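PDB 5T87: CdiI immunity protein from Cupriavidus taiwanensis, which probably protects its own cell from contact-dependent growth inhibition by binding and neutralising the cognate CdiA toxin, with which it forms a complex. Local coordinates for residues S22-P25 with E26-A29; E39-W42 with E43-F46; R58-S61 with L62-L65. One frame throughout, in Å; residues are numbered along the deposited sequence.

In the fold
All three contacts are helix starts, opening helix 25-38, helix 42-53 and helix 60-76 of this largely helical chain. Contacts 1 and 3 are neighbours: their centres lie about 11 Å apart and their side chains touch, Ala29 CB resting 3.5 Å from Leu65 CD2 and Ile28 CG2 3.9 Å from Leu62 CD1. Both also reach the CdiA toxin chain, where Leu41 of the toxin packs on Glu26 and Ala29 of contact 1 and on Ser61 of contact 3. Contact 2 stands apart, its centre about 19 Å from that of contact 1 and about 20 Å from that of contact 3, and no toxin residue touches it.

Contact 1 of 3, residues S22-P25 with E26-A29; sequences SGNP and EAIA
Asn24 and Ala27 meet through a side-chain cap at the start of helix 25-38. The amide oxygen Asn24 OD1 accepts from Ala27 N at 3.0 Å, and the bond is close to straight, with an N-H...O angle of 164°. The first torsion of Asn24 explains the reach: at chi1 69°, CG sits between the backbone N and the carbonyl carbon, which folds the amide back over the first turn. The same oxygen lies 3.7 Å from Ala27 CB and beside the CB of Glu26, while the Glu26 chain runs extended away from the turn.

Two backbone bonds take over where the cap ends. Ile28 N donates to Asn24 O, and Ala29 N donates to Pro25 O at 2.9 Å; both are i to i+4 bonds of the helix. Pro25, the first helical residue, lacks an N-H, which costs the helix nothing at N1, where no preceding turn supplies an acceptor.

The remaining contacts are packing. The CD1 end of Ile28 comes back along the chain to the carbonyls of the loop, 3.1 Å from Gly23 O and 3.6 Å from Asn24 O. Gly23 CA lies 4.2 Å from Ala27 CB, the small glycine letting the loop pass close to the helix. Outside this turn, Ala27 touches Val19 and Ile28 touches Leu20 of helix 16-22, while side chains of the same turn also reach helix 60-76.

Leaving helix 16-22 at Gly23 and entering helix 25-38 after Asn24, the chain makes a short helix-to-helix connection closed by an asparagine N-cap with proline at the N1 position.

Contact 2 of 3, residues E39-W42 with E43-F46; sequences EDDW and EWAF
Trp42 and Phe46, one helical turn apart, lie side by side and point the same way, their rings in an offset stack with centroids 4.6 Å apart and planes inclined by 21°. CZ2 of the indole sits over one face of the phenyl ring, toward its rim and 3.4 Å from Phe46 CG. Phe46 CB in turn lies over the five-membered ring of Trp42 as a CH-pi contact. Both side chains hold CG anti to the backbone N (chi1 172° for Trp42, 179° for Phe46), which sends them off the helix in matching directions. Phe46 N also donates to Trp42 O, the i to i+4 bond of the same pair.

Glu43 bends at its second torsion and brings OE2 to the edge of the indole in its plane, with the carboxylate nearly perpendicular to the ring. A water joins the two, accepting from Trp42 NE1 at 3.0 Å and donating to Glu43 OE2 at 2.8 Å.

Asp41 and Trp44, by contrast, cross at about a right angle. Trp44 N donates to Asp41 OD1 at 3.0 Å, meeting it from above the carboxylate plane, and Asp41 CG rests 3.4 Å from Trp44 CB. Glu39 CG touches the indole of Trp44 at CZ3; its carboxylate turns to Arg10 in a salt bridge.

The chemistry thus divides: Trp42 packs on Leu73 and Ala85, Phe46 on Met84 and edge-to-face with Phe88, the water supplies the indole N-H with an acceptor, and the N-cap carboxylate of Asp41 probably gains from the positive end of the helix dipole.

Contact 3 of 3, residues R58-S61 with L62-L65; sequences RPDS and LRSL
Asp60 and Arg63 share a first torsion, chi1 -70° and -64°, which sets CG opposite the carbonyl carbon in each and lays the two side chains alongside one another. A bend at chi3 of Arg63 then swings the guanidinium back toward the carboxylate. Asp60 OD1 meets it at the edge, near its plane, in a loose salt bridge 3.5 Å from Arg63 NH1. Along the way Arg63 CD passes 3.3 Å from Arg58 O.

Pro59 holds the N-cap position, and its carbonyl accepts from two amides of the first turn: Pro59 O takes Leu62 N at 2.9 Å and Arg63 N at 3.3 Å. The Leu62 bond is bent, its donor standing above the carbonyl plane, whereas Arg63 N lies in that plane. Ser64 N to Asp60 O and Leu65 N to Ser61 O carry on the regular helical pattern.

The apolar part gathers round one methyl: Leu62 CD1 lies 3.9 Å from Pro59 CD and equally far from Arg58 CD, while the Arg58 guanidinium reaches on to Leu20 O.

In the fold, the start of helix 60-76, with the residue before its N-cap, touches two other helices. Arg58 packs on Ile28 of helix 25-38, which the leucines of this turn also meet, whereas Asp60, Arg63 and Ser64 meet Ala97, Val98 and Ala101 of helix 96-114.

Contact 1 of 3, residues S22-P25 with E26-A29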
ATOM      1  N   SER A  22     -14.159 -13.103  11.507  1.00 62.30           N
ATOM      2  CA  SER A  22     -15.586 -12.856  11.425  1.00 63.42           C
ATOM      3  C   SER A  22     -15.984 -11.658  10.536  1.00 61.97           C
ATOM      4  O   SER A  22     -17.076 -11.664   9.966  1.00 60.85           O
ATOM      5  CB  SER A  22     -16.139 -12.671  12.855  1.00 65.29           C
ATOM      6  OG  SER A  22     -15.730 -11.440  13.440  1.00 64.42           O
ATOM      7  N   GLY A  23     -15.096 -10.666  10.409  1.00 60.24           N
ATOM      8  CA  GLY A  23     -15.417  -9.357   9.821  1.00 58.60           C
ATOM      9  C   GLY A  23     -15.904  -9.313   8.368  1.00 57.76           C
ATOM     10  O   GLY A  23     -15.567 -10.177   7.549  1.00 58.26           O
ATOM     11  N   ASN A  24     -16.723  -8.300   8.069  1.00 55.53           N
ATOM     12  CA  ASN A  24     -17.068  -7.944   6.698  1.00 53.26           C
ATOM     13  C   ASN A  24     -15.854  -7.289   6.008  1.00 51.44           C
ATOM     14  O   ASN A  24     -14.868  -6.934   6.668  1.00 51.43           O
ATOM     15  CB  ASN A  24     -18.321  -7.024   6.674  1.00 54.51           C
ATOM     16  CG  ASN A  24     -18.071  -5.624   7.245  1.00 54.58           C
ATOM     17  OD1 ASN A  24     -17.017  -5.018   7.073  1.00 54.19           O
ATOM     18  ND2 ASN A  24     -19.068  -5.102   7.918  1.00 55.81           N
ATOM     19  N   PRO A  25     -15.922  -7.099   4.682  1.00 49.42           N
ATOM     20  CA  PRO A  25     -14.773  -6.569   3.946  1.00 48.33           C
ATOM     21  C   PRO A  25     -14.154  -5.274   4.440  1.00 48.52           C
ATOM     22  O   PRO A  25     -12.940  -5.158   4.410  1.00 49.42           O
ATOM     23  CB  PRO A  25     -15.328  -6.374   2.544  1.00 47.99           C
ATOM     24  CG  PRO A  25     -16.326  -7.456   2.412  1.00 48.46           C
ATOM     25  CD  PRO A  25     -16.953  -7.614   3.762  1.00 49.05           C
ATOM     26  N   GLU A  26     -14.957  -4.303   4.860  1.00 50.41           N
ATOM     27  CA  GLU A  26     -14.410  -3.010   5.330  1.00 51.28           C
ATOM     28  C   GLU A  26     -13.677  -3.182   6.660  1.00 49.79           C
ATOM     29  O   GLU A  26     -12.682  -2.528   6.900  1.00 49.39           O
ATOM     30  CB  GLU A  26     -15.496  -1.922   5.427  1.00 52.74           C
ATOM     31  CG  GLU A  26     -16.044  -1.538   4.062  1.00 54.55           C
ATOM     32  CD  GLU A  26     -17.324  -0.675   4.086  1.00 57.15           C
ATOM     33  OE1 GLU A  26     -18.159  -0.820   3.124  1.00 54.10           O
ATOM     34  OE2 GLU A  26     -17.475   0.133   5.052  1.00 58.24           O
ATOM     35  N   ALA A  27     -14.176  -4.073   7.509  1.00 49.12           N
ATOM     36  CA  ALA A  27     -13.504  -4.398   8.756  1.00 49.38           C
ATOM     37  C   ALA A  27     -12.157  -5.042   8.443  1.00 48.55           C
ATOM     38  O   ALA A  27     -11.128  -4.691   9.047  1.00 46.94           O
ATOM     39  CB  ALA A  27     -14.358  -5.331   9.610  1.00 49.74           C
ATOM     40  N   ILE A  28     -12.158  -5.955   7.476  1.00 47.48           N
ATOM     41  CA  ILE A  28     -10.933  -6.692   7.163  1.00 48.15           C
ATOM     42  C   ILE A  28      -9.874  -5.776   6.560  1.00 47.29           C
ATOM     43  O   ILE A  28      -8.688  -5.875   6.913  1.00 45.91           O
ATOM     44  CB  ILE A  28     -11.200  -7.936   6.287  1.00 48.07           C
ATOM     45  CG1 ILE A  28     -11.914  -9.006   7.108  1.00 48.59           C
ATOM     46  CG2 ILE A  28      -9.904  -8.542   5.778  1.00 48.57           C
ATOM     47  CD1 ILE A  28     -12.790  -9.879   6.247  1.00 49.82           C
ATOM     48  N   ALA A  29     -10.307  -4.886   5.672  1.00 46.71           N
ATOM     49  CA  ALA A  29      -9.408  -3.911   5.077  1.00 46.07           C
ATOM     50  C   ALA A  29      -8.804  -3.029   6.160  1.00 46.33           C
ATOM     51  O   ALA A  29      -7.609  -2.732   6.137  1.00 45.44           O
ATOM     52  CB  ALA A  29     -10.157  -3.061   4.075  1.00 46.53           C
TER

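Contact 2 of 3, residues E39-W42 with E43-F46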
ATOM      1  N   GLU A  39       1.651  -1.655  13.175  1.00 51.04           N
ATOM      2  CA  GLU A  39       2.330  -2.774  13.887  1.00 53.34           C
ATOM      3  C   GLU A  39       3.807  -2.852  13.504  1.00 52.46           C
ATOM      4  O   GLU A  39       4.171  -2.641  12.342  1.00 51.32           O
ATOM      5  CB  GLU A  39       1.645  -4.132  13.670  1.00 55.47           C
ATOM      6  CG  GLU A  39       0.174  -4.196  14.130  1.00 58.95           C
ATOM      7  CD  GLU A  39      -0.030  -4.030  15.646  1.00 63.08           C
ATOM      8  OE1 GLU A  39       0.871  -4.459  16.417  1.00 64.04           O
ATOM      9  OE2 GLU A  39      -1.096  -3.481  16.063  1.00 65.49           O
ATOM     10  N   ASP A  40       4.651  -3.130  14.493  1.00 52.08           N
ATOM     11  CA  ASP A  40       6.108  -3.132  14.304  1.00 52.14           C
ATOM     12  C   ASP A  40       6.747  -4.502  14.271  1.00 49.07           C
ATOM     13  O   ASP A  40       7.915  -4.608  13.957  1.00 49.81           O
ATOM     14  CB  ASP A  40       6.778  -2.297  15.409  1.00 54.95           C
ATOM     15  CG  ASP A  40       6.588  -0.800  15.206  1.00 57.63           C
ATOM     16  OD1 ASP A  40       6.238  -0.401  14.073  1.00 60.05           O
ATOM     17  OD2 ASP A  40       6.794  -0.019  16.170  1.00 59.79           O
ATOM     18  N   ASP A  41       5.987  -5.535  14.604  1.00 47.20           N
ATOM     19  CA  ASP A  41       6.481  -6.902  14.706  1.00 45.57           C
ATOM     20  C   ASP A  41       6.284  -7.572  13.336  1.00 44.25           C
ATOM     21  O   ASP A  41       5.228  -8.161  13.065  1.00 44.57           O
ATOM     22  CB  ASP A  41       5.700  -7.616  15.819  1.00 45.51           C
ATOM     23  CG  ASP A  41       6.135  -9.050  16.045  1.00 46.04           C
ATOM     24  OD1 ASP A  41       6.712  -9.728  15.159  1.00 45.43           O
ATOM     25  OD2 ASP A  41       5.861  -9.533  17.159  1.00 47.19           O
ATOM     26  N   TRP A  42       7.304  -7.457  12.483  1.00 42.58           N
ATOM     27  CA  TRP A  42       7.330  -8.070  11.160  1.00 41.88           C
ATOM     28  C   TRP A  42       6.731  -9.477  11.120  1.00 41.66           C
ATOM     29  O   TRP A  42       5.826  -9.739  10.346  1.00 41.27           O
ATOM     30  CB  TRP A  42       8.756  -8.116  10.566  1.00 41.24           C
ATOM     31  CG  TRP A  42       8.778  -8.925   9.314  1.00 41.77           C
ATOM     32  CD1 TRP A  42       9.175 -10.235   9.191  1.00 42.46           C
ATOM     33  CD2 TRP A  42       8.299  -8.537   8.015  1.00 41.94           C
ATOM     34  NE1 TRP A  42       9.000 -10.666   7.899  1.00 42.43           N
ATOM     35  CE2 TRP A  42       8.468  -9.650   7.155  1.00 41.86           C
ATOM     36  CE3 TRP A  42       7.776  -7.347   7.483  1.00 41.92           C
ATOM     37  CZ2 TRP A  42       8.121  -9.618   5.808  1.00 41.74           C
ATOM     38  CZ3 TRP A  42       7.439  -7.313   6.132  1.00 41.64           C
ATOM     39  CH2 TRP A  42       7.618  -8.441   5.311  1.00 41.94           C
ATOM     40  N   GLU A  43       7.242 -10.375  11.943  1.00 42.00           N
ATOM     41  CA  GLU A  43       6.807 -11.765  11.883  1.00 42.57           C
ATOM     42  C   GLU A  43       5.329 -11.908  12.207  1.00 42.84           C
ATOM     43  O   GLU A  43       4.591 -12.540  11.466  1.00 43.65           O
ATOM     44  CB  GLU A  43       7.655 -12.649  12.801  1.00 43.11           C
ATOM     45  CG  GLU A  43       9.103 -12.789  12.343  1.00 43.23           C
ATOM     46  CD  GLU A  43       9.295 -13.594  11.063  1.00 43.84           C
ATOM     47  OE1 GLU A  43       8.424 -14.401  10.701  1.00 42.75           O
ATOM     48  OE2 GLU A  43      10.364 -13.444  10.424  1.00 45.64           O
ATOM     49  N   TRP A  44       4.896 -11.299  13.298  1.00 43.47           N
ATOM     50  CA  TRP A  44       3.481 -11.316  13.686  1.00 43.89           C
ATOM     51  C   TRP A  44       2.575 -10.745  12.585  1.00 43.49           C
ATOM     52  O   TRP A  44       1.547 -11.324  12.247  1.00 43.26           O
ATOM     53  CB  TRP A  44       3.306 -10.527  14.982  1.00 44.53           C
ATOM     54  CG  TRP A  44       1.989 -10.652  15.604  1.00 44.99           C
ATOM     55  CD1 TRP A  44       1.601 -11.563  16.550  1.00 45.84           C
ATOM     56  CD2 TRP A  44       0.858  -9.826  15.348  1.00 45.03           C
ATOM     57  NE1 TRP A  44       0.276 -11.346  16.895  1.00 46.79           N
ATOM     58  CE2 TRP A  44      -0.197 -10.288  16.171  1.00 45.69           C
ATOM     59  CE3 TRP A  44       0.632  -8.735  14.505  1.00 44.44           C
ATOM     60  CZ2 TRP A  44      -1.449  -9.696  16.171  1.00 46.25           C
ATOM     61  CZ3 TRP A  44      -0.616  -8.150  14.500  1.00 44.58           C
ATOM     62  CH2 TRP A  44      -1.646  -8.636  15.328  1.00 45.20           C
ATOM     63  N   ALA A  45       2.979  -9.610  12.029  1.00 42.93           N
ATOM     64  CA  ALA A  45       2.205  -8.937  10.991  1.00 42.77           C
ATOM     65  C   ALA A  45       2.227  -9.639   9.624  1.00 42.72           C
ATOM     66  O   ALA A  45       1.188  -9.712   8.961  1.00 43.25           O
ATOM     67  CB  ALA A  45       2.690  -7.506  10.840  1.00 42.97           C
ATOM     68  N   PHE A  46       3.404 -10.119   9.204  1.00 42.35           N
ATOM     69  CA  PHE A  46       3.613 -10.746   7.878  1.00 41.81           C
ATOM     70  C   PHE A  46       2.780 -12.011   7.793  1.00 41.67           C
ATOM     71  O   PHE A  46       2.091 -12.228   6.814  1.00 40.32           O
ATOM     72  CB  PHE A  46       5.110 -11.040   7.684  1.00 42.54           C
ATOM     73  CG  PHE A  46       5.484 -11.699   6.380  1.00 42.70           C
ATOM     74  CD1 PHE A  46       5.058 -11.193   5.166  1.00 42.89           C
ATOM     75  CD2 PHE A  46       6.347 -12.792   6.373  1.00 43.14           C
ATOM     76  CE1 PHE A  46       5.440 -11.790   3.976  1.00 42.95           C
ATOM     77  CE2 PHE A  46       6.727 -13.407   5.179  1.00 43.26           C
ATOM     78  CZ  PHE A  46       6.288 -12.892   3.979  1.00 43.20           C
TER
HETATM   79  O   HOH W   1       9.397 -13.639   7.821  1.00 36.27           O

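Contact 3 of 3, residues R58-S61 with L62-L65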
ATOM      1  N   ARG A  58     -11.582 -15.480   0.066  1.00 48.79           N
ATOM      2  CA  ARG A  58     -11.696 -14.025   0.219  1.00 46.89           C
ATOM      3  C   ARG A  58     -11.702 -13.358  -1.176  1.00 43.64           C
ATOM      4  O   ARG A  58     -11.071 -13.860  -2.112  1.00 42.70           O
ATOM      5  CB  ARG A  58     -10.547 -13.509   1.084  1.00 49.57           C
ATOM      6  CG  ARG A  58     -10.701 -13.810   2.571  1.00 52.84           C
ATOM      7  CD  ARG A  58     -11.534 -12.705   3.232  1.00 56.89           C
ATOM      8  NE  ARG A  58     -12.039 -13.029   4.570  1.00 60.26           N
ATOM      9  CZ  ARG A  58     -11.293 -13.134   5.675  1.00 63.90           C
ATOM     10  NH1 ARG A  58     -11.893 -13.444   6.821  1.00 67.62           N
ATOM     11  NH2 ARG A  58      -9.962 -12.951   5.659  1.00 62.74           N
ATOM     12  N   PRO A  59     -12.426 -12.232  -1.328  1.00 40.95           N
ATOM     13  CA  PRO A  59     -12.533 -11.594  -2.638  1.00 39.74           C
ATOM     14  C   PRO A  59     -11.212 -10.970  -3.067  1.00 38.45           C
ATOM     15  O   PRO A  59     -10.405 -10.611  -2.210  1.00 37.29           O
ATOM     16  CB  PRO A  59     -13.616 -10.524  -2.417  1.00 39.79           C
ATOM     17  CG  PRO A  59     -13.492 -10.177  -0.980  1.00 39.84           C
ATOM     18  CD  PRO A  59     -13.153 -11.466  -0.297  1.00 40.64           C
ATOM     19  N   ASP A  60     -11.006 -10.860  -4.380  1.00 37.74           N
ATOM     20  CA  ASP A  60      -9.739 -10.387  -4.947  1.00 37.83           C
ATOM     21  C   ASP A  60      -9.304  -9.036  -4.384  1.00 37.89           C
ATOM     22  O   ASP A  60      -8.125  -8.805  -4.152  1.00 37.64           O
ATOM     23  CB  ASP A  60      -9.839 -10.283  -6.466  1.00 38.04           C
ATOM     24  CG  ASP A  60      -9.929 -11.638  -7.146  1.00 39.05           C
ATOM     25  OD1 ASP A  60      -9.563 -12.676  -6.529  1.00 40.54           O
ATOM     26  OD2 ASP A  60     -10.358 -11.672  -8.316  1.00 39.14           O
ATOM     27  N   SER A  61     -10.276  -8.159  -4.168  1.00 38.06           N
ATOM     28  CA  SER A  61     -10.049  -6.856  -3.563  1.00 38.12           C
ATOM     29  C   SER A  61      -9.264  -6.967  -2.267  1.00 37.71           C
ATOM     30  O   SER A  61      -8.320  -6.238  -2.069  1.00 37.62           O
ATOM     31  CB  SER A  61     -11.386  -6.135  -3.312  1.00 37.95           C
ATOM     32  OG  SER A  61     -12.217  -6.878  -2.423  1.00 38.31           O
ATOM     33  N   LEU A  62      -9.650  -7.891  -1.400  1.00 38.69           N
ATOM     34  CA  LEU A  62      -9.015  -8.031  -0.086  1.00 39.85           C
ATOM     35  C   LEU A  62      -7.638  -8.664  -0.150  1.00 40.62           C
ATOM     36  O   LEU A  62      -6.717  -8.230   0.555  1.00 41.20           O
ATOM     37  CB  LEU A  62      -9.901  -8.823   0.879  1.00 40.04           C
ATOM     38  CG  LEU A  62     -11.119  -8.063   1.417  1.00 40.48           C
ATOM     39  CD1 LEU A  62     -11.877  -8.948   2.403  1.00 41.01           C
ATOM     40  CD2 LEU A  62     -10.711  -6.730   2.064  1.00 40.55           C
ATOM     41  N   ARG A  63      -7.506  -9.665  -1.011  1.00 41.92           N
ATOM     42  CA  ARG A  63      -6.246 -10.372  -1.213  1.00 42.80           C
ATOM     43  C   ARG A  63      -5.202  -9.423  -1.767  1.00 42.77           C
ATOM     44  O   ARG A  63      -4.066  -9.389  -1.305  1.00 43.19           O
ATOM     45  CB  ARG A  63      -6.459 -11.559  -2.145  1.00 43.80           C
ATOM     46  CG  ARG A  63      -7.388 -12.593  -1.532  1.00 45.22           C
ATOM     47  CD  ARG A  63      -7.775 -13.699  -2.481  1.00 46.96           C
ATOM     48  NE  ARG A  63      -6.632 -14.539  -2.804  1.00 48.58           N
ATOM     49  CZ  ARG A  63      -6.176 -14.808  -4.030  1.00 51.18           C
ATOM     50  NH1 ARG A  63      -6.766 -14.322  -5.126  1.00 52.86           N
ATOM     51  NH2 ARG A  63      -5.119 -15.590  -4.160  1.00 52.80           N
ATOM     52  N   SER A  64      -5.619  -8.628  -2.736  1.00 42.83           N
ATOM     53  CA  SER A  64      -4.762  -7.633  -3.353  1.00 43.47           C
ATOM     54  C   SER A  64      -4.329  -6.553  -2.356  1.00 42.91           C
ATOM     55  O   SER A  64      -3.152  -6.155  -2.327  1.00 43.07           O
ATOM     56  CB  SER A  64      -5.485  -7.013  -4.556  1.00 44.08           C
ATOM     57  OG  SER A  64      -4.572  -6.340  -5.403  1.00 46.15           O
ATOM     58  N   LEU A  65      -5.269  -6.099  -1.531  1.00 41.80           N
ATOM     59  CA  LEU A  65      -4.965  -5.100  -0.510  1.00 41.90           C
ATOM     60  C   LEU A  65      -3.907  -5.612   0.495  1.00 42.48           C
ATOM     61  O   LEU A  65      -2.965  -4.889   0.879  1.00 41.63           O
ATOM     62  CB  LEU A  65      -6.242  -4.674   0.223  1.00 41.16           C
ATOM     63  CG  LEU A  65      -6.023  -3.716   1.404  1.00 41.14           C
ATOM     64  CD1 LEU A  65      -5.344  -2.450   0.936  1.00 41.34           C
ATOM     65  CD2 LEU A  65      -7.313  -3.401   2.133  1.00 41.16           C
TER